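Side-chain contacts in hypothetical protein (Exiguobacterium sibiricum, PDB 2HKV), which is of unknown function but belongs to the DinB superfamily and holds a nickel ion in a three-histidine site: residues Ser130-Leu133 against Asp134-Leu138; Thr62-Ala66 against Asp67-Gln71; Gln7-Asp10 against Arg11-Val15. One frame throughout, in Å; residues are numbered along the deposited sequence.

Contact 1. Residues Ser130-Leu133 against Asp134-Leu138; sequences SQLL and DYLNL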
# COMPACT_ATOMS: atom_id res chain seq x y z
N SER A 130 5.00 4.52 -0.37
CA SER A 130 6.01 3.97 0.56
C SER A 130 7.41 4.01 -0.06
O SER A 130 8.41 4.42 0.62
CB SER A 130 5.66 2.54 0.95
OG SER A 130 6.49 2.09 2.02
N GLN A 131 7.51 3.59 -1.32
CA GLN A 131 8.80 3.62 -2.02
C GLN A 131 9.38 5.04 -2.01
O GLN A 131 10.59 5.24 -1.69
CB GLN A 131 8.61 3.19 -3.44
CG GLN A 131 9.87 2.97 -4.20
CD GLN A 131 9.62 2.32 -5.55
OE1 GLN A 131 8.48 2.05 -5.92
NE2 GLN A 131 10.71 2.03 -6.29
N LEU A 132 8.53 6.01 -2.37
CA LEU A 132 8.98 7.42 -2.46
C LEU A 132 9.41 7.87 -1.09
O LEU A 132 10.47 8.51 -0.95
CB LEU A 132 7.89 8.36 -3.03
CG LEU A 132 8.31 9.84 -3.13
CD1 LEU A 132 9.63 10.04 -4.00
CD2 LEU A 132 7.07 10.65 -3.61
N LEU A 133 8.65 7.50 -0.07
CA LEU A 133 9.01 7.88 1.29
C LEU A 133 10.41 7.29 1.68
O LEU A 133 11.29 8.00 2.27
CB LEU A 133 7.94 7.41 2.25
CG LEU A 133 8.13 7.70 3.74
CD1 LEU A 133 7.72 9.12 4.03
CD2 LEU A 133 7.25 6.69 4.55
N ASP A 134 10.62 6.02 1.37
CA ASP A 134 11.92 5.38 1.65
C ASP A 134 13.05 6.09 0.90
O ASP A 134 14.12 6.29 1.47
CB ASP A 134 11.94 3.92 1.24
CG ASP A 134 11.09 3.04 2.13
OD1 ASP A 134 10.71 3.48 3.25
OD2 ASP A 134 10.84 1.87 1.68
N TYR A 135 12.82 6.47 -0.35
CA TYR A 135 13.83 7.18 -1.10
C TYR A 135 14.20 8.50 -0.43
O TYR A 135 15.38 8.83 -0.32
CB TYR A 135 13.34 7.54 -2.49
CG TYR A 135 13.38 6.45 -3.54
CD1 TYR A 135 13.52 5.11 -3.20
CD2 TYR A 135 13.27 6.78 -4.88
CE1 TYR A 135 13.50 4.12 -4.17
CE2 TYR A 135 13.29 5.80 -5.86
CZ TYR A 135 13.42 4.48 -5.50
OH TYR A 135 13.43 3.51 -6.49
N LEU A 136 13.19 9.29 -0.07
CA LEU A 136 13.45 10.61 0.49
C LEU A 136 14.15 10.44 1.84
O LEU A 136 15.10 11.13 2.12
CB LEU A 136 12.15 11.45 0.61
CG LEU A 136 11.52 11.87 -0.73
CD1 LEU A 136 10.33 12.85 -0.47
CD2 LEU A 136 12.46 12.42 -1.78
N ASN A 137 13.73 9.47 2.64
CA ASN A 137 14.42 9.19 3.90
C ASN A 137 15.85 8.67 3.71
O ASN A 137 16.76 9.04 4.47
CB ASN A 137 13.62 8.21 4.74
CG ASN A 137 12.44 8.88 5.45
OD1 ASN A 137 12.50 10.06 5.82
ND2 ASN A 137 11.38 8.12 5.63
N LEU A 138 16.08 7.85 2.69
CA LEU A 138 17.45 7.48 2.28
C LEU A 138 18.30 8.71 1.94
O LEU A 138 19.51 8.74 2.17
CB LEU A 138 17.43 6.58 1.06
CG LEU A 138 17.16 5.08 1.35
CD1 LEU A 138 16.80 4.29 0.08
CD2 LEU A 138 18.31 4.46 2.01
O HOH W 1 8.08 3.52 3.86
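The ring of Tyr135 and the side-chain amide of Gln131 run side by side in the same direction, their planes 88° apart, with CG of Gln131 3.8 Å from CE1 of Tyr135. At the far end of the ring, NE2 of Gln131 donates a rather bent hydrogen bond of 3.1 Å to OH of Tyr135. The pair is an i to i+4 contact on the last turns of helix 114-138, in the helical bundle of a DinB-type protein. Gln131 places CG anti to its own N (chi1 -171°) and stays extended, which carries the amide along the ring to the hydroxyl. Through OE1, bonded to ND1 of the nickel ligand His128, Gln131 is a second-shell residue of the metal site, and the NE2 bond helps position it. OH of Tyr135 is itself anchored on O of Arg41. A phenylalanine here would probably leave both NE2 of Gln131 and O of Arg41 without their hydroxyl partner, and the amide freer to turn beside His128. Leu132 CD1 meets Leu136 CG at 4.2 Å. Separately, Leu133 CG lies 3.8 Å from ND2 of Asn137, whose OD1 bonds to N of Ile143. Ser130 and Asp134 face the second subunit, where OG of Ser130 bonds to O of His127. Within the chain one water donates to both, 2.8 Å from Ser130 OG and 2.7 Å from Asp134 OD1.

Contact 2. Residues Thr62-Ala66 against Asp67-Gln71; sequences TGATA and DEMAQ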
# COMPACT_ATOMS: atom_id res chain seq x y z
N THR A 62 -10.27 -1.24 -18.15
CA THR A 62 -11.39 -1.08 -19.07
C THR A 62 -11.05 -1.54 -20.46
O THR A 62 -11.88 -1.44 -21.32
CB THR A 62 -11.97 0.35 -19.00
OG1 THR A 62 -10.96 1.31 -19.24
CG2 THR A 62 -12.55 0.61 -17.60
N GLY A 63 -9.84 -2.11 -20.65
CA GLY A 63 -9.48 -2.79 -21.89
C GLY A 63 -8.45 -2.07 -22.74
O GLY A 63 -8.40 -2.31 -23.94
N ALA A 64 -7.63 -1.19 -22.17
CA ALA A 64 -6.71 -0.43 -23.03
C ALA A 64 -5.74 -1.41 -23.60
O ALA A 64 -5.37 -2.39 -22.94
CB ALA A 64 -5.97 0.69 -22.28
N THR A 65 -5.34 -1.18 -24.85
CA THR A 65 -4.40 -2.05 -25.49
C THR A 65 -2.99 -1.71 -25.07
O THR A 65 -2.72 -0.67 -24.45
CB THR A 65 -4.54 -2.02 -27.03
OG1 THR A 65 -4.17 -0.72 -27.54
CG2 THR A 65 -5.97 -2.35 -27.42
N ALA A 66 -2.09 -2.64 -25.39
CA ALA A 66 -0.68 -2.47 -25.15
C ALA A 66 -0.18 -1.18 -25.81
O ALA A 66 0.48 -0.39 -25.13
CB ALA A 66 0.08 -3.67 -25.61
N ASP A 67 -0.56 -0.93 -27.06
CA ASP A 67 -0.14 0.30 -27.71
C ASP A 67 -0.73 1.52 -27.12
O ASP A 67 -0.08 2.55 -27.10
CB ASP A 67 -0.42 0.36 -29.20
CG ASP A 67 0.36 1.50 -29.90
OD1 ASP A 67 1.63 1.58 -29.77
OD2 ASP A 67 -0.30 2.29 -30.62
N GLU A 68 -1.98 1.44 -26.67
CA GLU A 68 -2.65 2.59 -26.08
C GLU A 68 -1.94 2.97 -24.81
O GLU A 68 -1.74 4.14 -24.51
CB GLU A 68 -4.13 2.26 -25.81
CG GLU A 68 -4.98 2.36 -27.09
CD GLU A 68 -6.46 1.94 -26.97
OE1 GLU A 68 -6.85 1.28 -26.00
OE2 GLU A 68 -7.22 2.25 -27.92
N MSE A 69 -1.52 1.96 -24.06
CA MSE A 69 -0.82 2.19 -22.82
C MSE A 69 0.58 2.73 -23.07
O MSE A 69 1.05 3.58 -22.31
CB MSE A 69 -0.75 0.92 -21.94
CG MSE A 69 -2.05 0.48 -21.32
SE MSE A 69 -3.17 1.97 -20.61
CE MSE A 69 -1.93 2.68 -19.24
N ALA A 70 1.22 2.27 -24.15
CA ALA A 70 2.53 2.75 -24.47
C ALA A 70 2.42 4.21 -24.80
O ALA A 70 3.31 5.00 -24.50
CB ALA A 70 3.11 2.01 -25.67
N GLN A 71 1.36 4.57 -25.50
CA GLN A 71 1.15 5.94 -25.91
C GLN A 71 0.88 6.78 -24.66
O GLN A 71 1.32 7.92 -24.62
CB GLN A 71 -0.02 6.02 -26.86
CG GLN A 71 -0.42 7.42 -27.21
CD GLN A 71 -1.42 7.48 -28.32
OE1 GLN A 71 -1.63 6.49 -29.08
NE2 GLN A 71 -2.04 8.66 -28.47
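The O of Thr65 accepts a 2.9 Å hydrogen bond from N of Met69, the first i to i+4 bond of helix 66-73, and CG of the selenomethionine Met69 rests 3.4 Å from the same oxygen. The exchange between Thr65 and Glu68 is reciprocal. OG1 of Thr65, turned between its own N and carbonyl carbon (chi1 66°), receives N of Glu68 at 3.2 Å. In return OE1 of Glu68 accepts N of Thr65 at 3.1 Å with a fairly straight N-H (165°), although the donor comes from above the carboxylate plane. This is a capping box with Thr65 as N-cap: each side chain takes up a backbone N-H at the start of the helix, and the carboxylate lies where the helix dipole would probably suit its charge. Just before it, Gly63 ends helix 43-61 in a Schellman motif, its positive phi of 110° being one at which a side chain would jam against the preceding carbonyl. On the buried side Ala64 meets Met69: bent at chi2 and chi3, Met69 brings SE to 3.5 Å from CB of Ala64, and beyond this it packs on Ala56, Arg59 and Ile60 of helix 43-61.

Contact 3. Residues Gln7-Asp10 against Arg11-Val15; sequences QALD and RHVGV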
# COMPACT_ATOMS: atom_id res chain seq x y z
N GLN A 7 -17.24 5.15 -0.01
CA GLN A 7 -16.83 6.10 1.03
C GLN A 7 -15.43 5.80 1.54
O GLN A 7 -14.60 6.71 1.71
CB GLN A 7 -17.81 6.04 2.19
CG GLN A 7 -17.44 6.89 3.34
CD GLN A 7 -18.47 6.84 4.52
OE1 GLN A 7 -18.95 5.76 4.97
NE2 GLN A 7 -18.83 8.03 5.00
N ALA A 8 -15.16 4.52 1.78
CA ALA A 8 -13.86 4.05 2.31
C ALA A 8 -12.75 4.33 1.32
O ALA A 8 -11.68 4.85 1.66
CB ALA A 8 -13.94 2.63 2.54
N LEU A 9 -13.01 4.00 0.05
CA LEU A 9 -12.02 4.28 -0.97
C LEU A 9 -11.77 5.78 -1.13
O LEU A 9 -10.62 6.16 -1.25
CB LEU A 9 -12.35 3.62 -2.31
CG LEU A 9 -12.08 2.12 -2.45
CD1 LEU A 9 -12.74 1.55 -3.74
CD2 LEU A 9 -10.58 1.83 -2.34
N ASP A 10 -12.82 6.60 -1.19
CA ASP A 10 -12.66 8.05 -1.32
C ASP A 10 -11.80 8.57 -0.15
O ASP A 10 -10.88 9.39 -0.33
CB ASP A 10 -14.02 8.72 -1.39
CG ASP A 10 -13.93 10.19 -1.66
OD1 ASP A 10 -13.40 10.56 -2.71
OD2 ASP A 10 -14.37 11.00 -0.81
N ARG A 11 -12.06 8.07 1.04
CA ARG A 11 -11.29 8.50 2.25
C ARG A 11 -9.80 8.13 2.15
O ARG A 11 -8.92 8.99 2.26
CB ARG A 11 -11.93 7.90 3.50
CG ARG A 11 -11.18 8.16 4.79
CD ARG A 11 -11.98 7.78 6.00
NE ARG A 11 -11.19 7.93 7.24
CZ ARG A 11 -11.72 7.97 8.46
NH1 ARG A 11 -13.01 7.87 8.63
NH2 ARG A 11 -10.93 8.13 9.53
N HIS A 12 -9.54 6.84 1.98
CA HIS A 12 -8.20 6.30 2.06
C HIS A 12 -7.39 6.57 0.82
O HIS A 12 -6.18 6.88 0.91
CB HIS A 12 -8.25 4.80 2.47
CG HIS A 12 -8.73 4.60 3.88
ND1 HIS A 12 -7.88 4.76 4.97
CD2 HIS A 12 -9.95 4.34 4.38
CE1 HIS A 12 -8.59 4.62 6.08
NE2 HIS A 12 -9.85 4.39 5.76
N VAL A 13 -8.00 6.53 -0.36
CA VAL A 13 -7.26 6.94 -1.54
C VAL A 13 -7.01 8.47 -1.52
O VAL A 13 -5.94 8.95 -1.89
CB VAL A 13 -7.90 6.51 -2.90
CG1 VAL A 13 -7.00 6.98 -4.04
CG2 VAL A 13 -8.07 5.00 -3.00
N GLY A 14 -7.96 9.24 -1.02
CA GLY A 14 -7.73 10.70 -0.86
C GLY A 14 -6.55 11.01 0.08
O GLY A 14 -5.76 11.95 -0.16
N VAL A 15 -6.41 10.25 1.17
CA VAL A 15 -5.26 10.42 2.05
C VAL A 15 -4.00 10.13 1.29
O VAL A 15 -3.02 10.87 1.39
CB VAL A 15 -5.24 9.46 3.30
CG1 VAL A 15 -3.90 9.50 4.02
CG2 VAL A 15 -6.41 9.73 4.31
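Leu9 and Val13 form the tightly packed side, lying side by side and pointing the same way, with CD2 of Leu9 4.1 Å from CG2 of Val13. CG2 of Val13 also rests 3.3 Å from O of Leu9, the oxygen that accepts N of Val13 at 2.8 Å. Both side chains continue into the core, against Ala122 of helix 114-138 and Tyr93 of helix 82-98. By contrast, Gln7 is exposed and contributes its backbone O, which accepts N of Arg11. Both sides belong to successive turns of helix 4-26, the first helix of the bundle. The bond from N of Gly14 to O of Asp10 is more bent (141°), with the donor above the carbonyl plane. The interface with the second subunit begins at the packed side, where Leu9 and Ala8 touch Leu119 of that subunit. CG of His12 stands beside its own N (chi1 -68°), bringing the ring edge back over the preceding turn, where CD2 lies 3.3 Å from O of Ala8 near the ring plane. CG of Arg11 lies 4.0 Å above the plane of the His12 ring, offset toward its rim. NE2 of His12 bonds to OD2 of Asp112 of the second subunit, and NH2 of the extended Arg11 to O of Thr111 of that subunit.

From the N terminus the contacts come in series, none nesting within or crossing another, and none closes a long loop because each joins neighbouring turns of continuous chain. Contact 3 lies on helix 4-26, contact 2 follows at the junction of helices 43-61 and 66-73, and contact 1 occupies the end of helix 114-138. Contact 3 packs on helices 82-98 and 114-138, contact 2 on helix 43-61, and contact 1 on helices 4-26 and 43-61. Contacts 1 and 3, with centres about 22 Å apart, both reach the second subunit. Contact 2 does not, and lies across the chain's centre from contact 1, their centres about 29 Å apart.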